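Long-range contacts in glycoside hydrolase family 31 (Trueperella pyogenes, PDB 5I0F), which degrades cycloalternan, a cyclic glucose oligosaccharide, probably by a retaining glycoside hydrolase family 31 mechanism that passes through a covalent glycosyl-enzyme intermediate: residues P135-G143 with T261-W269; L211-V219 with F228-Y238. All coordinates share one frame; numbering follows the deposited sequence.

Contact 1 (P135-G143 with T261-W269); sequences PVGHIDIDG and TPVVRVNTW
Ile141 runs side by side with Val266 off the same face of the sheet, its CD1 3.7 Å from Val266 CG1. The extended Ile141 chain, CG1 anti to the backbone N (chi1 -177°), carries the methyl there. Ile139 joins this apolar face by setting its CD1 3.9 Å from Val264 CB; strand 160-168 of the facing six-stranded sheet covers both valines, through Val163 and Phe165, in a beta-sandwich preceding the TIM barrel. The backbones run parallel, 20° between the axes of 138-141 and 263-269. Parallel bonding shows in the way His138 and Asp140 each give N-H and C=O to residues either side of their partners; Val266 N to Asp140 O, 2.9 Å, is nearly straight at 176°. On the other face, Arg265 bends at chi2 and turns its NH1 to two carboxylates, Asp140 OD1 at 3.2 Å and Asp142 OD2 at 3.5 Å. The Asp140 oxygen lies in the guanidinium plane but is approached from above its own carboxylate plane. Arg265 NE and NH2 both grip Asn267 OD1, which should limit the guanidinium's rotation. Farther along, a water accepts from Asp142 N, donates to Val266 O and hydrogen-bonds Thr268 OG1. The chemistry is thus two-faced: hydrocarbon against the neighbouring sheet, and opposite it an ion network, probably weakened by solvent, tying edge strand 138-141 and Asp142 to strand 263-271.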
loop_
_atom_site.group_PDB
_atom_site.type_symbol
_atom_site.label_atom_id
_atom_site.label_comp_id
_atom_site.label_asym_id
_atom_site.label_seq_id
_atom_site.Cartn_x
_atom_site.Cartn_y
_atom_site.Cartn_z
ATOM N N PRO A 135 -20.757 -14.043 27.106
ATOM C CA PRO A 135 -21.073 -14.180 25.681
ATOM C C PRO A 135 -21.804 -12.943 25.145
ATOM O O PRO A 135 -22.970 -13.009 24.766
ATOM C CB PRO A 135 -21.938 -15.450 25.645
ATOM C CG PRO A 135 -22.647 -15.418 26.948
ATOM C CD PRO A 135 -21.644 -14.877 27.937
ATOM N N VAL A 136 -21.081 -11.825 25.101
ATOM C CA VAL A 136 -21.613 -10.524 24.674
ATOM C C VAL A 136 -21.910 -10.551 23.181
ATOM O O VAL A 136 -22.908 -9.996 22.726
ATOM C CB VAL A 136 -20.592 -9.383 24.948
ATOM C CG1 VAL A 136 -21.112 -8.038 24.430
ATOM C CG2 VAL A 136 -20.284 -9.290 26.440
ATOM N N GLY A 137 -21.006 -11.172 22.427
ATOM C CA GLY A 137 -21.199 -11.446 21.005
ATOM C C GLY A 137 -20.858 -12.889 20.675
ATOM O O GLY A 137 -20.749 -13.735 21.555
ATOM N N HIS A 138 -20.632 -13.141 19.392
ATOM C CA HIS A 138 -20.486 -14.478 18.867
ATOM C C HIS A 138 -19.451 -14.446 17.727
ATOM O O HIS A 138 -19.487 -13.553 16.882
ATOM C CB HIS A 138 -21.886 -14.921 18.403
ATOM C CG HIS A 138 -21.901 -16.103 17.495
ATOM N ND1 HIS A 138 -21.545 -17.366 17.911
ATOM C CD2 HIS A 138 -22.284 -16.226 16.200
ATOM C CE1 HIS A 138 -21.681 -18.214 16.904
ATOM N NE2 HIS A 138 -22.124 -17.545 15.853
ATOM N N ILE A 139 -18.505 -15.385 17.754
ATOM C CA ILE A 139 -17.588 -15.600 16.648
ATOM C C ILE A 139 -18.167 -16.712 15.757
ATOM O O ILE A 139 -18.273 -17.860 16.196
ATOM C CB ILE A 139 -16.176 -16.022 17.121
ATOM C CG1 ILE A 139 -15.623 -15.092 18.211
ATOM C CG2 ILE A 139 -15.222 -16.075 15.940
ATOM C CD1 ILE A 139 -15.426 -13.664 17.794
ATOM N N ASP A 140 -18.535 -16.363 14.527
ATOM C CA ASP A 140 -19.070 -17.321 13.554
ATOM C C ASP A 140 -17.856 -17.908 12.823
ATOM O O ASP A 140 -17.290 -17.265 11.930
ATOM C CB ASP A 140 -20.050 -16.599 12.606
ATOM C CG ASP A 140 -20.585 -17.500 11.480
ATOM O OD1 ASP A 140 -20.307 -18.704 11.502
ATOM O OD2 ASP A 140 -21.272 -16.988 10.561
ATOM N N ILE A 141 -17.433 -19.091 13.258
ATOM C CA ILE A 141 -16.208 -19.734 12.769
ATOM C C ILE A 141 -16.377 -21.266 12.820
ATOM O O ILE A 141 -16.896 -21.790 13.788
ATOM C CB ILE A 141 -14.965 -19.302 13.604
ATOM C CG1 ILE A 141 -13.676 -19.921 13.035
ATOM C CG2 ILE A 141 -15.118 -19.681 15.078
ATOM C CD1 ILE A 141 -12.379 -19.346 13.591
ATOM N N ASP A 142 -15.929 -21.947 11.773
ATOM C CA ASP A 142 -16.013 -23.403 11.644
ATOM C C ASP A 142 -14.615 -23.984 11.852
ATOM O O ASP A 142 -13.731 -23.282 12.324
ATOM C CB ASP A 142 -16.575 -23.752 10.260
ATOM C CG ASP A 142 -17.971 -23.188 10.052
ATOM O OD1 ASP A 142 -18.844 -23.487 10.885
ATOM O OD2 ASP A 142 -18.200 -22.428 9.080
ATOM N N GLY A 143 -14.408 -25.264 11.542
ATOM C CA GLY A 143 -13.059 -25.846 11.604
ATOM C C GLY A 143 -12.658 -26.186 13.024
ATOM O O GLY A 143 -13.470 -26.073 13.943
ATOM N N THR A 261 -25.649 -6.195 18.357
ATOM C CA THR A 261 -25.075 -7.463 18.828
ATOM C C THR A 261 -23.890 -7.766 17.912
ATOM O O THR A 261 -24.085 -7.863 16.684
ATOM C CB THR A 261 -26.099 -8.608 18.730
ATOM O OG1 THR A 261 -27.347 -8.168 19.274
ATOM C CG2 THR A 261 -25.620 -9.845 19.492
ATOM N N PRO A 262 -22.659 -7.834 18.475
ATOM C CA PRO A 262 -21.535 -8.027 17.578
ATOM C C PRO A 262 -21.396 -9.495 17.186
ATOM O O PRO A 262 -21.421 -10.376 18.044
ATOM C CB PRO A 262 -20.339 -7.534 18.400
ATOM C CG PRO A 262 -20.740 -7.756 19.808
ATOM C CD PRO A 262 -22.225 -7.598 19.865
ATOM N N VAL A 263 -21.273 -9.738 15.887
ATOM C CA VAL A 263 -20.976 -11.053 15.342
ATOM C C VAL A 263 -19.776 -10.866 14.435
ATOM O O VAL A 263 -19.809 -10.012 13.554
ATOM C CB VAL A 263 -22.178 -11.625 14.555
ATOM C CG1 VAL A 263 -21.823 -12.960 13.923
ATOM C CG2 VAL A 263 -23.394 -11.776 15.477
ATOM N N VAL A 264 -18.714 -11.630 14.669
ATOM C CA VAL A 264 -17.538 -11.622 13.818
ATOM C C VAL A 264 -17.476 -12.900 12.989
ATOM O O VAL A 264 -17.391 -13.981 13.540
ATOM C CB VAL A 264 -16.245 -11.524 14.661
ATOM C CG1 VAL A 264 -15.015 -11.511 13.767
ATOM C CG2 VAL A 264 -16.288 -10.290 15.552
ATOM N N ARG A 265 -17.495 -12.777 11.674
ATOM C CA ARG A 265 -17.386 -13.935 10.790
ATOM C C ARG A 265 -15.915 -14.171 10.474
ATOM O O ARG A 265 -15.200 -13.232 10.098
ATOM C CB ARG A 265 -18.193 -13.711 9.511
ATOM C CG ARG A 265 -17.944 -14.688 8.373
ATOM C CD ARG A 265 -18.355 -16.108 8.697
ATOM N NE ARG A 265 -17.917 -17.033 7.651
ATOM C CZ ARG A 265 -18.091 -18.355 7.670
ATOM N NH1 ARG A 265 -18.721 -18.956 8.684
ATOM N NH2 ARG A 265 -17.635 -19.091 6.659
ATOM N N VAL A 266 -15.473 -15.415 10.643
ATOM C CA VAL A 266 -14.140 -15.844 10.242
ATOM C C VAL A 266 -14.286 -17.005 9.269
ATOM O O VAL A 266 -14.717 -18.097 9.659
ATOM C CB VAL A 266 -13.298 -16.288 11.452
ATOM C CG1 VAL A 266 -11.895 -16.694 11.003
ATOM C CG2 VAL A 266 -13.245 -15.167 12.482
ATOM N N ASN A 267 -13.938 -16.781 8.006
ATOM C CA ASN A 267 -13.930 -17.859 7.029
ATOM C C ASN A 267 -12.695 -18.718 7.264
ATOM O O ASN A 267 -11.639 -18.217 7.690
ATOM C CB ASN A 267 -13.922 -17.328 5.604
ATOM C CG ASN A 267 -15.117 -16.450 5.294
ATOM O OD1 ASN A 267 -16.275 -16.870 5.414
ATOM N ND2 ASN A 267 -14.849 -15.215 4.891
ATOM N N THR A 268 -12.823 -20.020 7.013
ATOM C CA THR A 268 -11.703 -20.959 7.183
ATOM C C THR A 268 -11.744 -22.029 6.114
ATOM O O THR A 268 -12.808 -22.362 5.599
ATOM C CB THR A 268 -11.693 -21.659 8.573
ATOM O OG1 THR A 268 -12.922 -22.381 8.795
ATOM C CG2 THR A 268 -11.498 -20.675 9.707
ATOM N N TRP A 269 -10.573 -22.563 5.785
ATOM C CA TRP A 269 -10.422 -23.597 4.768
ATOM C C TRP A 269 -9.326 -24.523 5.177
ATOM O O TRP A 269 -8.462 -24.171 5.982
ATOM C CB TRP A 269 -10.068 -23.007 3.401
ATOM C CG TRP A 269 -10.998 -21.932 2.981
ATOM C CD1 TRP A 269 -12.158 -22.089 2.302
ATOM C CD2 TRP A 269 -10.857 -20.525 3.234
ATOM N NE1 TRP A 269 -12.759 -20.871 2.104
ATOM C CE2 TRP A 269 -11.991 -19.893 2.681
ATOM C CE3 TRP A 269 -9.884 -19.739 3.877
ATOM C CZ2 TRP A 269 -12.184 -18.515 2.737
ATOM C CZ3 TRP A 269 -10.074 -18.347 3.932
ATOM C CH2 TRP A 269 -11.213 -17.755 3.356
HETATM O O HOH W 1 -15.058 -20.796 9.272
#

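Contact 2 (L211-V219 with F228-Y238); sequences LPMPFAQVV and FHVETTRRTWY
Ala216 and Phe228 form a hydrogen-bonded antiparallel pair, exchanging N-H and C=O in both directions at 3.1 Å (Ala216 N to Phe228 O, and Phe228 N to Ala216 O); their strands, 212-219 and 225-230, make a beta hairpin in the five-stranded mixed sheet of a beta-sandwich. A third bond runs from Val230 N to Pro214 O, 2.9 Å, and the same carbonyl oxygen receives the CA-H of His229. Between them, Phe215 and His229 make the non-hydrogen-bonded pair, where the CA atoms close to 4.2 Å. The imidazole of His229 meets Pro214 O at its edge, CD2 being 3.4 Å from that oxygen.

Pro214 is the centre of an inverse gamma turn at the corner of its strand, and its ring is wedged into the returning chain. Its CG lies 3.4 Å from Val230 O, with Thr232 O a little farther off, while CB lies 3.2 Å from Tyr238 OH. That hydroxyl donates to Thr236 OG1, which helps fix the phenol end beside the proline. Pro214 thus already crosses to the facing six-stranded sheet, where Ile250, next to Tyr238, also meets Phe228. On the face bearing Ala216 and Val218, Phe228 has CG between its backbone N and carbonyl carbon (chi1 61°), and this brings the ring across to the partner strand: CZ stands 4.0 Å from Ala216 CB, and Val218 CG2 meets the ring edge at CE1. The chemistry implies a buried contact of two kinds beside its three backbone bonds: Pro214 packs its CH groups against oxygens, while Ala216, Val218 and Phe228 pack carbon on carbon.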
loop_
_atom_site.group_PDB
_atom_site.type_symbol
_atom_site.label_atom_id
_atom_site.label_comp_id
_atom_site.label_asym_id
_atom_site.label_seq_id
_atom_site.Cartn_x
_atom_site.Cartn_y
_atom_site.Cartn_z
ATOM N N LEU A 211 -0.727 -2.500 1.555
ATOM C CA LEU A 211 -1.654 -3.507 1.030
ATOM C C LEU A 211 -1.804 -4.683 2.010
ATOM O O LEU A 211 -1.367 -5.827 1.724
ATOM C CB LEU A 211 -1.146 -3.985 -0.333
ATOM C CG LEU A 211 -2.183 -4.332 -1.393
ATOM C CD1 LEU A 211 -1.493 -4.800 -2.673
ATOM C CD2 LEU A 211 -3.152 -5.388 -0.909
ATOM N N PRO A 212 -2.431 -4.423 3.165
ATOM C CA PRO A 212 -2.650 -5.487 4.135
ATOM C C PRO A 212 -3.904 -6.275 3.766
ATOM O O PRO A 212 -4.725 -5.793 2.983
ATOM C CB PRO A 212 -2.888 -4.715 5.433
ATOM C CG PRO A 212 -3.540 -3.456 4.985
ATOM C CD PRO A 212 -2.915 -3.120 3.656
ATOM N N MET A 213 -4.047 -7.456 4.343
ATOM C CA MET A 213 -5.315 -8.216 4.317
ATOM C C MET A 213 -5.477 -8.981 5.625
ATOM O O MET A 213 -4.485 -9.430 6.202
ATOM C CB MET A 213 -5.352 -9.187 3.142
ATOM C CG MET A 213 -5.364 -8.519 1.772
ATOM S SD MET A 213 -5.544 -9.727 0.467
ATOM C CE MET A 213 -5.072 -8.776 -0.982
ATOM N N PRO A 214 -6.722 -9.131 6.114
ATOM C CA PRO A 214 -6.935 -9.890 7.345
ATOM C C PRO A 214 -7.108 -11.384 7.055
ATOM O O PRO A 214 -8.148 -11.970 7.367
ATOM C CB PRO A 214 -8.190 -9.248 7.923
ATOM C CG PRO A 214 -8.984 -8.849 6.695
ATOM C CD PRO A 214 -7.945 -8.419 5.693
ATOM N N PHE A 215 -6.060 -11.982 6.506
ATOM C CA PHE A 215 -6.072 -13.360 5.994
ATOM C C PHE A 215 -4.667 -13.903 6.069
ATOM O O PHE A 215 -3.705 -13.158 5.817
ATOM C CB PHE A 215 -6.548 -13.421 4.522
ATOM C CG PHE A 215 -6.043 -14.638 3.760
ATOM C CD1 PHE A 215 -6.694 -15.857 3.859
ATOM C CD2 PHE A 215 -4.911 -14.562 2.967
ATOM C CE1 PHE A 215 -6.219 -16.973 3.192
ATOM C CE2 PHE A 215 -4.423 -15.683 2.297
ATOM C CZ PHE A 215 -5.099 -16.884 2.396
ATOM N N ALA A 216 -4.544 -15.189 6.383
ATOM C CA ALA A 216 -3.267 -15.909 6.271
ATOM C C ALA A 216 -3.505 -17.399 6.097
ATOM O O ALA A 216 -4.539 -17.922 6.496
ATOM C CB ALA A 216 -2.404 -15.661 7.500
ATOM N N GLN A 217 -2.538 -18.070 5.493
ATOM C CA GLN A 217 -2.541 -19.525 5.410
ATOM C C GLN A 217 -1.504 -20.065 6.375
ATOM O O GLN A 217 -0.520 -19.387 6.704
ATOM C CB GLN A 217 -2.336 -20.024 3.974
ATOM C CG GLN A 217 -1.050 -19.648 3.285
ATOM C CD GLN A 217 -1.315 -18.898 1.973
ATOM O OE1 GLN A 217 -1.711 -19.486 0.962
ATOM N NE2 GLN A 217 -1.110 -17.589 1.997
ATOM N N VAL A 218 -1.767 -21.273 6.862
ATOM C CA VAL A 218 -0.941 -21.900 7.879
ATOM C C VAL A 218 -0.576 -23.256 7.320
ATOM O O VAL A 218 -1.458 -24.066 7.029
ATOM C CB VAL A 218 -1.685 -22.037 9.210
ATOM C CG1 VAL A 218 -0.758 -22.633 10.264
ATOM C CG2 VAL A 218 -2.254 -20.698 9.693
ATOM N N VAL A 219 0.719 -23.492 7.142
ATOM C CA VAL A 219 1.196 -24.626 6.346
ATOM C C VAL A 219 2.122 -25.466 7.208
ATOM O O VAL A 219 3.047 -24.930 7.805
ATOM C CB VAL A 219 1.938 -24.147 5.076
ATOM C CG1 VAL A 219 2.304 -25.329 4.188
ATOM C CG2 VAL A 219 1.060 -23.168 4.312
ATOM N N PHE A 228 -7.352 -18.772 7.408
ATOM C CA PHE A 228 -8.428 -18.016 8.016
ATOM C C PHE A 228 -8.490 -16.615 7.442
ATOM O O PHE A 228 -7.476 -16.070 7.013
ATOM C CB PHE A 228 -8.256 -17.956 9.525
ATOM C CG PHE A 228 -6.999 -17.283 9.969
ATOM C CD1 PHE A 228 -5.800 -18.010 10.079
ATOM C CD2 PHE A 228 -7.005 -15.934 10.325
ATOM C CE1 PHE A 228 -4.633 -17.390 10.479
ATOM C CE2 PHE A 228 -5.832 -15.311 10.730
ATOM C CZ PHE A 228 -4.644 -16.040 10.806
ATOM N N HIS A 229 -9.691 -16.051 7.470
ATOM C CA HIS A 229 -9.949 -14.721 6.961
ATOM C C HIS A 229 -10.966 -14.091 7.870
ATOM O O HIS A 229 -12.092 -14.562 7.947
ATOM C CB HIS A 229 -10.438 -14.784 5.514
ATOM C CG HIS A 229 -11.072 -13.515 5.014
ATOM N ND1 HIS A 229 -12.214 -13.518 4.251
ATOM C CD2 HIS A 229 -10.730 -12.214 5.175
ATOM C CE1 HIS A 229 -12.544 -12.278 3.947
ATOM N NE2 HIS A 229 -11.653 -11.464 4.489
ATOM N N VAL A 230 -10.571 -13.035 8.569
ATOM C CA VAL A 230 -11.515 -12.308 9.389
ATOM C C VAL A 230 -12.289 -11.429 8.390
ATOM O O VAL A 230 -11.703 -10.558 7.771
ATOM C CB VAL A 230 -10.823 -11.451 10.471
ATOM C CG1 VAL A 230 -11.856 -10.805 11.399
ATOM C CG2 VAL A 230 -9.830 -12.282 11.280
ATOM N N GLU A 231 -13.586 -11.685 8.221
ATOM C CA GLU A 231 -14.374 -11.017 7.180
ATOM C C GLU A 231 -14.839 -9.641 7.641
ATOM O O GLU A 231 -15.964 -9.448 8.088
ATOM C CB GLU A 231 -15.556 -11.873 6.675
ATOM C CG GLU A 231 -16.010 -11.428 5.270
ATOM C CD GLU A 231 -17.066 -12.325 4.655
ATOM O OE1 GLU A 231 -18.126 -11.816 4.264
ATOM O OE2 GLU A 231 -16.871 -13.539 4.561
ATOM N N THR A 232 -13.925 -8.683 7.519
ATOM C CA THR A 232 -14.140 -7.326 7.976
ATOM C C THR A 232 -13.206 -6.409 7.196
ATOM O O THR A 232 -12.157 -6.873 6.722
ATOM C CB THR A 232 -13.844 -7.178 9.478
ATOM O OG1 THR A 232 -14.198 -5.853 9.901
ATOM C CG2 THR A 232 -12.354 -7.413 9.814
ATOM N N THR A 233 -13.589 -5.141 7.075
ATOM C CA THR A 233 -12.669 -4.078 6.607
ATOM C C THR A 233 -12.217 -3.137 7.723
ATOM O O THR A 233 -11.517 -2.151 7.467
ATOM C CB THR A 233 -13.253 -3.275 5.420
ATOM O OG1 THR A 233 -14.448 -2.609 5.838
ATOM C CG2 THR A 233 -13.557 -4.209 4.229
ATOM N N ARG A 234 -12.571 -3.457 8.964
ATOM C CA ARG A 234 -12.042 -2.748 10.113
ATOM C C ARG A 234 -10.646 -3.273 10.420
ATOM O O ARG A 234 -10.222 -4.302 9.903
ATOM C CB ARG A 234 -12.958 -2.899 11.337
ATOM C CG ARG A 234 -14.386 -2.450 11.083
ATOM C CD ARG A 234 -15.174 -2.232 12.373
ATOM N NE ARG A 234 -16.545 -1.787 12.133
ATOM C CZ ARG A 234 -17.595 -2.578 11.853
ATOM N NH1 ARG A 234 -17.474 -3.906 11.731
ATOM N NH2 ARG A 234 -18.805 -2.027 11.684
ATOM N N ARG A 235 -9.941 -2.542 11.269
ATOM C CA ARG A 235 -8.582 -2.884 11.628
ATOM C C ARG A 235 -8.552 -4.173 12.435
ATOM O O ARG A 235 -9.460 -4.429 13.230
ATOM C CB ARG A 235 -7.976 -1.749 12.422
ATOM C CG ARG A 235 -6.501 -1.897 12.714
ATOM C CD ARG A 235 -5.973 -0.570 13.196
ATOM N NE ARG A 235 -4.529 -0.557 13.421
ATOM C CZ ARG A 235 -3.879 0.507 13.884
ATOM N NH1 ARG A 235 -2.565 0.468 14.059
ATOM N NH2 ARG A 235 -4.552 1.618 14.220
ATOM N N THR A 236 -7.513 -4.972 12.205
ATOM C CA THR A 236 -7.263 -6.195 12.945
ATOM C C THR A 236 -5.798 -6.258 13.325
ATOM O O THR A 236 -4.950 -5.683 12.643
ATOM C CB THR A 236 -7.634 -7.458 12.137
ATOM O OG1 THR A 236 -7.028 -7.408 10.840
ATOM C CG2 THR A 236 -9.136 -7.558 11.963
ATOM N N TRP A 237 -5.522 -6.961 14.418
ATOM C CA TRP A 237 -4.172 -7.151 14.944
ATOM C C TRP A 237 -3.933 -8.654 15.157
ATOM O O TRP A 237 -4.887 -9.421 15.455
ATOM C CB TRP A 237 -4.019 -6.439 16.278
ATOM C CG TRP A 237 -4.129 -4.944 16.291
ATOM C CD1 TRP A 237 -3.093 -4.053 16.352
ATOM C CD2 TRP A 237 -5.322 -4.169 16.338
ATOM N NE1 TRP A 237 -3.568 -2.771 16.411
ATOM C CE2 TRP A 237 -4.937 -2.812 16.405
ATOM C CE3 TRP A 237 -6.692 -4.490 16.341
ATOM C CZ2 TRP A 237 -5.869 -1.763 16.464
ATOM C CZ3 TRP A 237 -7.624 -3.446 16.401
ATOM C CH2 TRP A 237 -7.206 -2.099 16.467
ATOM N N TYR A 238 -2.672 -9.060 15.015
ATOM C CA TYR A 238 -2.259 -10.477 15.043
ATOM C C TYR A 238 -0.996 -10.622 15.875
ATOM O O TYR A 238 0.015 -9.931 15.626
ATOM C CB TYR A 238 -2.030 -11.031 13.606
ATOM C CG TYR A 238 -3.245 -10.816 12.748
ATOM C CD1 TYR A 238 -4.303 -11.721 12.777
ATOM C CD2 TYR A 238 -3.383 -9.668 11.964
ATOM C CE1 TYR A 238 -5.452 -11.490 12.040
ATOM C CE2 TYR A 238 -4.530 -9.428 11.224
ATOM C CZ TYR A 238 -5.558 -10.343 11.271
ATOM O OH TYR A 238 -6.688 -10.132 10.549
#

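Overall arrangement
Contact 1 lies within the five-stranded mixed sheet, where strand 263-271 sits between edge strand 138-141 and strand 225-230; contact 2 pairs two strands of that sheet and also touches the facing six-stranded sheet through Thr236 and Tyr238. Contact 1 is the surface member, its centre about 28 Å from the centre of the chain, against about 15 Å for the buried contact 2. They meet directly: Asn267 N probably bonds to His229 O, and Asn267 ND2 hydrogen-bonds His229 ND1 and Glu231 OE2, while its OD1 receives Arg265. Position separates their chemistry: parallel pairing with a salt-bridge network at the surface, against antiparallel hairpin pairing with proline and aromatic packing inside.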